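Local coordinates for putative molybdenum carrier protein (Syntrophus aciditrophicus SB, PDB 3IMK), which is of unknown function but may act as a molybdenum carrier, at residues L119-S122 / W123-H127. Numbering follows the deposited sequence.
Sequences LINS and WTVSH
Ser126 and Thr124 each turn a side-chain hydroxyl back onto the carbonyl one helical turn earlier, in the last turns of helix 113-126. This helix follows strand 103-107, an outermost strand of the parallel sheet in this Rossmann-like alpha/beta fold of the SLOG clan. Ser126 OG donates to Ser122 O at 2.7 Å. A chi1 of 68° tucks OG in close to both the backbone N and the carbonyl carbon of its own residue, from where it can curl back along the helix. Ser126 N also bonds Ser122 O, at 3.0 Å, and the two donors arrive from opposite faces of the carbonyl plane. Thr124 does the same to Ile120 O. Its OG1 donates to Ile120 O at 2.9 Å. Its N reaches Ile120 O at 2.8 Å, nearly straight at 169°, again from the opposite face. Two bonds thus grip each of these oxygens, and the hydroxyl bond in each pair holds its side chain in this rotation. Trp123 N to Leu119 O and Val125 N to Asn121 O continue the regular helical ladder.

The final turn is closed by His127, the first residue to leave helical geometry. Its ND1 donates to Trp123 O at 2.9 Å, in the carbonyl plane and on a lone pair. The oxygen lies almost in the imidazole plane, so the bond holds the ring's orientation. His127 N shares the same acceptor.

Ile120, Trp123 and Thr124 form the buried side of the helix. Ile120 and Trp123 rest on Leu104 of strand 103-107, while Ile120 and Thr124 meet Phe156 of helix 145-157. Within the turn, the Trp123 indole has Ile120 O at its edge, near the ring plane. The side chains of Ile120 and Thr124 slant across one another, and Ile120 CG2 lies 4.0 Å from Thr124 CG2.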
ATOM      1  N   LEU A 119     -14.307  -6.647  -0.090  1.00  9.92           N
ATOM      2  CA  LEU A 119     -14.325  -5.345  -0.753  1.00 10.11           C
ATOM      3  C   LEU A 119     -13.127  -5.113  -1.675  1.00  9.68           C
ATOM      4  O   LEU A 119     -13.265  -4.530  -2.759  1.00 11.21           O
ATOM      5  CB  LEU A 119     -14.440  -4.183   0.249  1.00  9.17           C
ATOM      6  CG  LEU A 119     -15.832  -3.688   0.634  1.00 18.82           C
ATOM      7  CD1 LEU A 119     -16.898  -4.732   0.821  1.00 15.76           C
ATOM      8  CD2 LEU A 119     -15.766  -2.718   1.821  1.00 14.31           C
ATOM      9  N   ILE A 120     -11.927  -5.469  -1.212  1.00  9.79           N
ATOM     10  CA  ILE A 120     -10.729  -5.300  -2.012  1.00  9.14           C
ATOM     11  C   ILE A 120     -10.808  -6.177  -3.281  1.00  9.62           C
ATOM     12  O   ILE A 120     -10.401  -5.770  -4.371  1.00 11.54           O
ATOM     13  CB  ILE A 120      -9.430  -5.604  -1.190  1.00 11.02           C
ATOM     14  CG1 ILE A 120      -9.328  -4.703   0.052  1.00 11.63           C
ATOM     15  CG2 ILE A 120      -8.176  -5.455  -2.102  1.00 11.40           C
ATOM     16  CD1 ILE A 120      -8.284  -5.148   1.080  1.00 11.90           C
ATOM     17  N   ASN A 121     -11.295  -7.381  -3.122  1.00 10.28           N
ATOM     18  CA  ASN A 121     -11.476  -8.268  -4.287  1.00 10.94           C
ATOM     19  C   ASN A 121     -12.425  -7.619  -5.316  1.00 11.57           C
ATOM     20  O   ASN A 121     -12.129  -7.605  -6.520  1.00 11.16           O
ATOM     21  CB  ASN A 121     -11.960  -9.637  -3.799  1.00 10.97           C
ATOM     22  CG  ASN A 121     -12.237 -10.610  -4.909  1.00 16.90           C
ATOM     23  OD1 ASN A 121     -13.251 -10.482  -5.594  1.00 17.50           O
ATOM     24  ND2 ASN A 121     -11.383 -11.613  -5.052  1.00 23.62           N
ATOM     25  N   SER A 122     -13.577  -7.128  -4.881  1.00  9.93           N
ATOM     26  CA  SER A 122     -14.532  -6.535  -5.800  1.00 10.17           C
ATOM     27  C   SER A 122     -13.901  -5.317  -6.513  1.00 11.34           C
ATOM     28  O   SER A 122     -14.041  -5.117  -7.733  1.00 10.71           O
ATOM     29  CB  SER A 122     -15.760  -6.116  -5.006  1.00 11.32           C
ATOM     30  OG  SER A 122     -16.430  -7.254  -4.481  1.00 11.36           O
ATOM     31  N   TRP A 123     -13.161  -4.500  -5.754  1.00 10.75           N
ATOM     32  CA  TRP A 123     -12.597  -3.277  -6.268  1.00 11.84           C
ATOM     33  C   TRP A 123     -11.467  -3.557  -7.270  1.00 10.76           C
ATOM     34  O   TRP A 123     -11.362  -2.944  -8.330  1.00 11.68           O
ATOM     35  CB  TRP A 123     -12.103  -2.407  -5.081  1.00 11.26           C
ATOM     36  CG  TRP A 123     -11.263  -1.195  -5.410  1.00  9.63           C
ATOM     37  CD1 TRP A 123     -11.695  -0.008  -5.881  1.00 11.54           C
ATOM     38  CD2 TRP A 123      -9.864  -1.071  -5.204  1.00 10.79           C
ATOM     39  NE1 TRP A 123     -10.635   0.863  -6.013  1.00 13.40           N
ATOM     40  CE2 TRP A 123      -9.495   0.224  -5.587  1.00 11.88           C
ATOM     41  CE3 TRP A 123      -8.883  -1.931  -4.705  1.00 11.65           C
ATOM     42  CZ2 TRP A 123      -8.192   0.669  -5.524  1.00 12.53           C
ATOM     43  CZ3 TRP A 123      -7.574  -1.478  -4.625  1.00 14.26           C
ATOM     44  CH2 TRP A 123      -7.244  -0.208  -5.066  1.00 13.01           C
ATOM     45  N   THR A 124     -10.545  -4.434  -6.877  1.00 11.02           N
ATOM     46  CA  THR A 124      -9.405  -4.763  -7.778  1.00 10.25           C
ATOM     47  C   THR A 124      -9.900  -5.386  -9.068  1.00  9.98           C
ATOM     48  O   THR A 124      -9.437  -5.042 -10.168  1.00 12.50           O
ATOM     49  CB  THR A 124      -8.330  -5.674  -7.124  1.00 11.88           C
ATOM     50  OG1 THR A 124      -8.920  -6.867  -6.611  1.00 13.26           O
ATOM     51  CG2 THR A 124      -7.550  -4.931  -6.059  1.00 13.81           C
ATOM     52  N   VAL A 125     -10.822  -6.336  -8.986  1.00 10.25           N
ATOM     53  CA  VAL A 125     -11.268  -7.039 -10.212  1.00  9.89           C
ATOM     54  C   VAL A 125     -12.059  -6.066 -11.099  1.00 11.56           C
ATOM     55  O   VAL A 125     -11.848  -5.991 -12.319  1.00 13.55           O
ATOM     56  CB  VAL A 125     -12.093  -8.291  -9.902  1.00 11.23           C
ATOM     57  CG1 VAL A 125     -12.746  -8.880 -11.230  1.00 12.23           C
ATOM     58  CG2 VAL A 125     -11.212  -9.303  -9.196  1.00 13.22           C
ATOM     59  N   SER A 126     -12.982  -5.314 -10.496  1.00 11.53           N
ATOM     60  CA  SER A 126     -13.841  -4.437 -11.289  1.00 11.77           C
ATOM     61  C   SER A 126     -13.072  -3.301 -11.947  1.00 13.52           C
ATOM     62  O   SER A 126     -13.475  -2.835 -13.034  1.00 14.73           O
ATOM     63  CB  SER A 126     -15.043  -3.962 -10.479  1.00 14.49           C
ATOM     64  OG  SER A 126     -14.690  -3.112  -9.443  1.00 15.37           O
ATOM     65  N   HIS A 127     -11.978  -2.853 -11.319  1.00 12.77           N
ATOM     66  CA  HIS A 127     -11.151  -1.787 -11.874  1.00 13.07           C
ATOM     67  C   HIS A 127      -9.896  -2.267 -12.644  1.00 13.77           C
ATOM     68  O   HIS A 127      -9.060  -1.467 -13.062  1.00 14.50           O
ATOM     69  CB  HIS A 127     -10.755  -0.811 -10.759  1.00 15.68           C
ATOM     70  CG  HIS A 127     -11.900  -0.019 -10.225  1.00 16.10           C
ATOM     71  ND1 HIS A 127     -12.681  -0.475  -9.192  1.00 18.60           N
ATOM     72  CD2 HIS A 127     -12.437   1.156 -10.622  1.00 21.01           C
ATOM     73  CE1 HIS A 127     -13.640   0.406  -8.946  1.00 21.29           C
ATOM     74  NE2 HIS A 127     -13.512   1.407  -9.795  1.00 19.76           N
TER